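Local coordinates for cellulosomal scaffoldin anchoring protein C (Acetivibrio cellulolyticus, PDB 4UYP) that anchors cellulosomes to the bacterial cell surface, its cohesin domain binding the dockerin of the adaptor scaffoldin ScaB, at residues M1-K12 with N131-I142. Residues are numbered along the deposited sequence; the frame is centred on the assembly and turned at random. Where two conformers were deposited one is given.
With SO4 (sulfate ion), chain T; SO4 (sulfate ion), chain P.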
ATOM      1  N   MET C   1      -9.997   4.619 -21.178  1.00 20.71           N
ATOM      2  CA  MET C   1     -10.023   3.415 -20.297  0.50 19.67           C
ATOM      3  C   MET C   1     -10.653   3.792 -18.970  1.00 16.99           C
ATOM      4  O   MET C   1     -10.909   4.980 -18.735  1.00 16.25           O
ATOM      5  CB  MET C   1      -8.629   2.934 -20.076  0.50 24.62           C
ATOM      6  CG  MET C   1      -7.757   3.864 -19.284  0.50 27.56           C
ATOM      7  SD  MET C   1      -6.108   3.567 -19.872  0.50 39.53           S
ATOM      8  CE  MET C   1      -6.279   4.381 -21.480  0.50 25.74           C
ATOM      9  N   LEU C   2     -10.994   2.755 -18.211  1.00 12.52           N
ATOM     10  CA  LEU C   2     -11.600   2.989 -16.871  1.00 13.59           C
ATOM     11  C   LEU C   2     -10.648   3.839 -16.034  1.00 12.57           C
ATOM     12  O   LEU C   2      -9.447   3.541 -15.980  1.00 13.36           O
ATOM     13  CB  LEU C   2     -11.721   1.613 -16.252  1.00 13.16           C
ATOM     14  CG  LEU C   2     -12.260   1.599 -14.813  1.00 11.52           C
ATOM     15  CD1 LEU C   2     -13.643   2.195 -14.666  1.00 12.57           C
ATOM     16  CD2 LEU C   2     -12.246   0.158 -14.230  1.00 13.44           C
ATOM     17  N   GLN C   3     -11.254   4.840 -15.372  1.00 12.17           N
ATOM     18  CA  GLN C   3     -10.438   5.767 -14.509  1.00 13.10           C
ATOM     19  C   GLN C   3     -11.107   5.757 -13.152  1.00 12.77           C
ATOM     20  O   GLN C   3     -12.321   6.028 -12.999  1.00 14.12           O
ATOM     21  CB  GLN C   3     -10.504   7.188 -15.101  1.00 17.48           C
ATOM     22  CG  GLN C   3      -9.845   7.397 -16.460  1.00 22.45           C
ATOM     23  CD  GLN C   3     -10.232   8.743 -17.077  1.00 35.10           C
ATOM     24  OE1 GLN C   3     -10.718   9.664 -16.388  1.00 40.65           O
ATOM     25  NE2 GLN C   3     -10.054   8.856 -18.389  1.00 38.29           N
ATOM     26  N   VAL C   4     -10.225   5.524 -12.187  1.00 11.37           N
ATOM     27  CA  VAL C   4     -10.676   5.579 -10.740  1.00 11.40           C
ATOM     28  C   VAL C   4     -10.068   6.879 -10.148  1.00 12.35           C
ATOM     29  O   VAL C   4      -8.856   7.121 -10.259  1.00 15.07           O
ATOM     30  CB  VAL C   4     -10.166   4.381 -10.021  1.00 14.28           C
ATOM     31  CG1 VAL C   4     -10.673   4.396  -8.528  1.00 17.49           C
ATOM     32  CG2 VAL C   4     -10.695   3.126 -10.709  1.00 16.01           C
ATOM     33  N   ASP C   5     -10.932   7.645  -9.520  1.00 12.22           N
ATOM     34  CA  ASP C   5     -10.484   8.957  -8.939  1.00 13.39           C
ATOM     35  C   ASP C   5     -10.748   8.899  -7.436  1.00 12.75           C
ATOM     36  O   ASP C   5     -11.923   8.698  -7.037  1.00 12.04           O
ATOM     37  CB  ASP C   5     -11.234  10.064  -9.523  1.00 16.23           C
ATOM     38  CG  ASP C   5     -10.758  11.385  -9.020  1.00 25.37           C
ATOM     39  OD1 ASP C   5      -9.801  11.942  -9.579  1.00 30.98           O
ATOM     40  OD2 ASP C   5     -11.395  11.909  -7.989  1.00 20.98           O
ATOM     41  N   ILE C   6      -9.718   9.166  -6.633  1.00 12.21           N
ATOM     42  CA  ILE C   6      -9.884   9.433  -5.162  1.00 10.53           C
ATOM     43  C   ILE C   6     -10.006  10.930  -5.037  1.00 11.41           C
ATOM     44  O   ILE C   6      -9.028  11.675  -5.384  1.00 11.93           O
ATOM     45  CB  ILE C   6      -8.719   8.871  -4.377  1.00  9.59           C
ATOM     46  CG1 ILE C   6      -8.576   7.337  -4.573  1.00 11.02           C
ATOM     47  CG2 ILE C   6      -8.825   9.253  -2.887  1.00  9.55           C
ATOM     48  CD1 ILE C   6      -7.414   6.790  -3.812  1.00 12.05           C
ATOM     49  N   GLY C   7     -11.127  11.479  -4.601  1.00 11.35           N
ATOM     50  CA  GLY C   7     -11.325  12.929  -4.532  1.00 11.58           C
ATOM     51  C   GLY C   7     -10.465  13.553  -3.432  1.00 11.25           C
ATOM     52  O   GLY C   7     -10.099  12.891  -2.444  1.00 15.85           O
ATOM     53  N   SER C   8     -10.125  14.787  -3.642  1.00 11.08           N
ATOM     54  CA  SER C   8      -9.441  15.555  -2.632  1.00  9.62           C
ATOM     55  C   SER C   8     -10.452  16.423  -1.869  1.00 10.23           C
ATOM     56  O   SER C   8     -11.567  16.757  -2.320  1.00 10.63           O
ATOM     57  CB  SER C   8      -8.485  16.522  -3.329  1.00 10.13           C
ATOM     58  OG  SER C   8      -7.389  15.695  -3.917  1.00 11.33           O
ATOM     59  N   THR C   9     -10.059  16.761  -0.628  1.00  9.02           N
ATOM     60  CA  THR C   9     -10.866  17.598   0.210  1.00  8.84           C
ATOM     61  C   THR C   9     -10.060  18.296   1.246  1.00  9.76           C
ATOM     62  O   THR C   9      -8.832  18.238   1.203  1.00  9.58           O
ATOM     63  CB  THR C   9     -12.002  16.701   0.831  1.00  8.98           C
ATOM     64  OG1 THR C   9     -12.991  17.491   1.414  1.00  9.41           O
ATOM     65  CG2 THR C   9     -11.531  15.700   1.864  1.00  9.80           C
ATOM     66  N   SER C  10     -10.716  18.987   2.157  1.00  9.92           N
ATOM     67  CA  SER C  10     -10.037  19.753   3.186  1.00  9.58           C
ATOM     68  C   SER C  10     -10.911  19.818   4.411  1.00  9.33           C
ATOM     69  O   SER C  10     -12.123  19.712   4.344  1.00 10.82           O
ATOM     70  CB  SER C  10      -9.675  21.139   2.663  1.00 11.10           C
ATOM     71  OG  SER C  10     -10.830  21.839   2.297  1.00 12.61           O
ATOM     72  N   GLY C  11     -10.265  20.014   5.563  1.00  9.10           N
ATOM     73  CA  GLY C  11     -11.041  20.189   6.830  1.00  9.36           C
ATOM     74  C   GLY C  11     -10.101  20.594   7.924  1.00  8.96           C
ATOM     75  O   GLY C  11      -8.852  20.607   7.760  1.00  9.00           O
ATOM     76  N   LYS C  12     -10.743  20.899   9.067  1.00  9.77           N
ATOM     77  CA  LYS C  12     -10.043  21.331  10.260  0.50 10.79           C
ATOM     78  C   LYS C  12      -9.439  20.141  11.028  1.00 10.08           C
ATOM     79  O   LYS C  12      -9.982  18.980  10.940  1.00 11.16           O
ATOM     80  CB  LYS C  12     -11.064  22.018  11.176  0.50 11.90           C
ATOM     81  CG  LYS C  12     -11.572  23.376  10.641  0.50 13.87           C
ATOM     82  CD  LYS C  12     -12.503  24.151  11.614  0.50 17.17           C
ATOM     83  CE  LYS C  12     -13.883  23.446  11.668  0.50 21.70           C
ATOM     84  NZ  LYS C  12     -15.158  23.774  12.482  0.50 19.03           N
ATOM     85  N   ASN C 131      -6.088  -2.219 -18.158  1.00 13.91           N
ATOM     86  CA  ASN C 131      -5.646  -0.869 -18.369  1.00 13.71           C
ATOM     87  C   ASN C 131      -6.347   0.241 -17.609  1.00 16.19           C
ATOM     88  O   ASN C 131      -6.416   1.370 -18.075  1.00 22.67           O
ATOM     89  CB  ASN C 131      -5.778  -0.520 -19.861  1.00 16.50           C
ATOM     90  CG  ASN C 131      -7.159  -0.671 -20.348  1.00 23.33           C
ATOM     91  OD1 ASN C 131      -8.026  -1.241 -19.657  1.00 22.72           O
ATOM     92  ND2 ASN C 131      -7.417  -0.179 -21.556  1.00 24.87           N
ATOM     93  N   VAL C 132      -6.548   0.014 -16.354  1.00 16.77           N
ATOM     94  CA  VAL C 132      -7.231   1.011 -15.519  1.00 15.85           C
ATOM     95  C   VAL C 132      -6.238   2.045 -15.018  1.00 15.81           C
ATOM     96  O   VAL C 132      -5.026   1.672 -14.748  1.00 19.57           O
ATOM     97  CB  VAL C 132      -7.748   0.271 -14.274  1.00 13.91           C
ATOM     98  CG1 VAL C 132      -8.581   1.187 -13.375  1.00 13.82           C
ATOM     99  CG2 VAL C 132      -8.543  -0.896 -14.645  1.00 17.13           C
ATOM    100  N   VAL C 133      -6.661   3.256 -15.006  1.00 14.53           N
ATOM    101  CA  VAL C 133      -5.896   4.450 -14.528  0.50 18.15           C
ATOM    102  C   VAL C 133      -6.412   4.884 -13.141  1.00 17.69           C
ATOM    103  O   VAL C 133      -7.581   4.838 -12.869  1.00 16.13           O
ATOM    104  CB  VAL C 133      -5.939   5.611 -15.547  0.50 19.48           C
ATOM    105  CG1 VAL C 133      -7.249   5.726 -16.251  0.50 22.76           C
ATOM    106  CG2 VAL C 133      -5.558   6.982 -14.966  0.50 22.63           C
ATOM    107  N   TYR C 134      -5.529   5.444 -12.354  1.00 18.51           N
ATOM    108  CA  TYR C 134      -5.969   5.909 -11.040  1.00 20.55           C
ATOM    109  C   TYR C 134      -5.504   7.314 -10.820  1.00 20.35           C
ATOM    110  O   TYR C 134      -4.411   7.695 -11.320  1.00 21.28           O
ATOM    111  CB  TYR C 134      -5.199   5.177 -10.006  1.00 22.13           C
ATOM    112  CG  TYR C 134      -5.072   3.752  -9.986  1.00 20.69           C
ATOM    113  CD1 TYR C 134      -6.072   2.895 -10.445  1.00 23.06           C
ATOM    114  CD2 TYR C 134      -3.937   3.206  -9.446  1.00 25.13           C
ATOM    115  CE1 TYR C 134      -5.938   1.533 -10.415  1.00 23.22           C
ATOM    116  CE2 TYR C 134      -3.790   1.860  -9.330  1.00 21.90           C
ATOM    117  CZ  TYR C 134      -4.746   1.052  -9.789  1.00 26.52           C
ATOM    118  OH  TYR C 134      -4.551  -0.259  -9.673  1.00 23.86           O
ATOM    119  N   ASN C 135      -6.243   8.133 -10.083  1.00 17.76           N
ATOM    120  CA  ASN C 135      -5.834   9.476  -9.812  0.50 17.40           C
ATOM    121  C   ASN C 135      -6.075   9.608  -8.285  1.00 19.26           C
ATOM    122  O   ASN C 135      -7.251   9.621  -7.865  1.00 20.53           O
ATOM    123  CB  ASN C 135      -6.636  10.501 -10.553  0.50 20.67           C
ATOM    124  CG  ASN C 135      -6.442  10.439 -12.073  0.50 23.49           C
ATOM    125  OD1 ASN C 135      -7.311  10.866 -12.821  0.50 29.85           O
ATOM    126  ND2 ASN C 135      -5.341   9.925 -12.501  0.50 22.26           N
ATOM    127  N   ASP C 136      -5.002   9.679  -7.503  1.00 14.98           N
ATOM    128  CA  ASP C 136      -5.092   9.698  -6.025  1.00 12.77           C
ATOM    129  C   ASP C 136      -5.586  11.119  -5.552  1.00 12.12           C
ATOM    130  O   ASP C 136      -5.711  12.087  -6.288  1.00 14.97           O
ATOM    131  CB  ASP C 136      -3.713   9.414  -5.431  1.00 13.78           C
ATOM    132  CG  ASP C 136      -3.268   7.971  -5.518  1.00 16.60           C
ATOM    133  OD1 ASP C 136      -4.159   7.193  -5.934  1.00 18.99           O
ATOM    134  OD2 ASP C 136      -2.087   7.737  -5.133  1.00 20.55           O
ATOM    135  N   GLY C 137      -5.905  11.136  -4.233  1.00 11.37           N
ATOM    136  CA  GLY C 137      -6.472  12.348  -3.594  1.00 10.99           C
ATOM    137  C   GLY C 137      -5.561  12.817  -2.486  1.00 10.85           C
ATOM    138  O   GLY C 137      -4.684  12.107  -1.983  1.00 11.37           O
ATOM    139  N   LYS C 138      -5.816  14.042  -2.041  1.00 10.35           N
ATOM    140  CA  LYS C 138      -5.116  14.578  -0.888  1.00 10.18           C
ATOM    141  C   LYS C 138      -6.179  15.226   0.043  1.00  9.25           C
ATOM    142  O   LYS C 138      -7.224  15.731  -0.407  1.00 11.36           O
ATOM    143  CB  LYS C 138      -4.162  15.719  -1.299  1.00 13.10           C
ATOM    144  CG  LYS C 138      -3.012  15.230  -2.179  1.00 17.83           C
ATOM    145  CD  LYS C 138      -2.258  16.477  -2.647  1.00 23.45           C
ATOM    146  CE  LYS C 138      -1.521  16.359  -3.919  1.00 24.42           C
ATOM    147  NZ  LYS C 138      -2.173  15.661  -4.967  1.00 23.20           N
ATOM    148  N   ILE C 139      -5.910  15.159   1.335  1.00  8.78           N
ATOM    149  CA  ILE C 139      -6.693  15.945   2.316  1.00  8.67           C
ATOM    150  C   ILE C 139      -5.785  17.049   2.823  1.00  8.63           C
ATOM    151  O   ILE C 139      -4.644  16.801   3.289  1.00 10.22           O
ATOM    152  CB  ILE C 139      -7.083  15.067   3.513  1.00  8.73           C
ATOM    153  CG1 ILE C 139      -8.036  13.953   3.068  1.00  9.03           C
ATOM    154  CG2 ILE C 139      -7.736  15.933   4.654  1.00  9.18           C
ATOM    155  CD1 ILE C 139      -8.154  12.862   4.163  1.00  9.38           C
ATOM    156  N   GLU C 140      -6.235  18.308   2.646  1.00  7.76           N
ATOM    157  CA  GLU C 140      -5.494  19.454   3.190  1.00  8.09           C
ATOM    158  C   GLU C 140      -6.090  19.946   4.503  1.00  7.99           C
ATOM    159  O   GLU C 140      -7.298  20.130   4.590  1.00  8.68           O
ATOM    160  CB  GLU C 140      -5.515  20.611   2.115  1.00  9.03           C
ATOM    161  CG  GLU C 140      -4.784  21.876   2.699  1.00  9.46           C
ATOM    162  CD  GLU C 140      -4.417  22.913   1.636  1.00 11.60           C
ATOM    163  OE1 GLU C 140      -4.747  22.728   0.450  1.00 12.94           O
ATOM    164  OE2 GLU C 140      -3.778  23.886   2.037  1.00 12.21           O
ATOM    165  N   VAL C 141      -5.226  20.100   5.525  1.00  8.43           N
ATOM    166  CA  VAL C 141      -5.702  20.629   6.826  1.00  8.68           C
ATOM    167  C   VAL C 141      -5.810  22.171   6.763  1.00  9.50           C
ATOM    168  O   VAL C 141      -4.810  22.821   6.420  1.00 10.00           O
ATOM    169  CB  VAL C 141      -4.780  20.172   7.939  1.00  8.86           C
ATOM    170  CG1 VAL C 141      -5.368  20.684   9.249  1.00  9.84           C
ATOM    171  CG2 VAL C 141      -4.701  18.657   7.929  1.00 10.40           C
ATOM    172  N   ILE C 142      -7.004  22.649   7.010  1.00  9.87           N
ATOM    173  CA  ILE C 142      -7.241  24.105   6.936  1.00 10.46           C
ATOM    174  C   ILE C 142      -7.625  24.649   8.291  1.00 10.44           C
ATOM    175  O   ILE C 142      -7.936  23.926   9.237  1.00 11.05           O
ATOM    176  CB  ILE C 142      -8.250  24.444   5.842  1.00 10.89           C
ATOM    177  CG1 ILE C 142      -9.594  23.736   6.076  1.00 11.96           C
ATOM    178  CG2 ILE C 142      -7.691  24.139   4.461  1.00 11.13           C
ATOM    179  CD1 ILE C 142     -10.735  24.243   5.162  1.00 13.77           C
TER
HETATM  180  S   SO4 T1151      -9.015  -3.790 -21.053  1.00 30.83           S
HETATM  181  O1  SO4 T1151      -8.846  -3.634 -22.539  1.00 33.66           O
HETATM  182  O2  SO4 T1151      -8.308  -2.592 -20.465  1.00 31.94           O
HETATM  183  O3  SO4 T1151      -8.259  -5.084 -20.543  1.00 30.20           O
HETATM  184  O4  SO4 T1151     -10.374  -3.775 -20.788  1.00 32.84           O
HETATM  185  S   SO4 P1147      -1.469  10.175  -8.998  1.00 33.37           S
HETATM  186  O1  SO4 P1147      -2.366  11.399  -9.243  1.00 43.21           O
HETATM  187  O2  SO4 P1147      -0.738   9.733 -10.278  1.00 37.66           O
HETATM  188  O3  SO4 P1147      -2.446   9.108  -8.604  1.00 25.46           O
HETATM  189  O4  SO4 P1147      -0.349  10.303  -7.973  1.00 24.67           O
HETATM  190  O   HOH W   1     -10.425   0.139 -19.276  1.00 15.93           O
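Leu2 and Val132 extend in the same direction, one beside the other, with Leu2 CD2 3.9 Å from Val132 CG2, where the first and last strands of the cohesin beta-sandwich run parallel. Val132 also serves Val4: its CG1, anti to its own backbone N (chi1 -175°), meets Val4 CG2 obliquely at 3.9 Å. Val4 and Ile6 continue inward onto Phe36 of strand 33-39, so this row belongs to the hydrophobic core. Four backbone hydrogen bonds join the first half, from Val133 N to Leu2 O through Ile6 N to Asn135 O. Both strands are then interrupted. Ile6 sets CB and CG2 against the backbone of Gly137, while its CD1 lies alongside the Asp136 carboxylate, whose OD1 accepts a hydrogen bond from Thr114 N. Gly7 O is buried here with no partner in the model. Asp5, Ile6, Asn135 and Asp136 are known calcium ligands of this protein, but no calcium is bound to this chain; a sulfate ion, probably from the crystallisation liquor, accepts a hydrogen bond through O3 from Asp136 N (2.8 Å) and another from Asp136 N of a second subunit. Pairing resumes through a side chain: Ser8 OG, turned beside its own N (chi1 -70°), accepts a hydrogen bond from Lys138 N at 3.0 Å. Beyond it Thr9 CG2 runs next to Ile139 CG1 (4.1 Å), both side chains facing Val17 of strand 16-24. At the far end Ile142 lays CG1 near the Gly11 carbonyl and brings CD1 within 3.7 Å of Ser10 OG. Its backbone N donates a hydrogen bond to Gly11 O at 2.9 Å, approaching from 47° above the carbonyl plane.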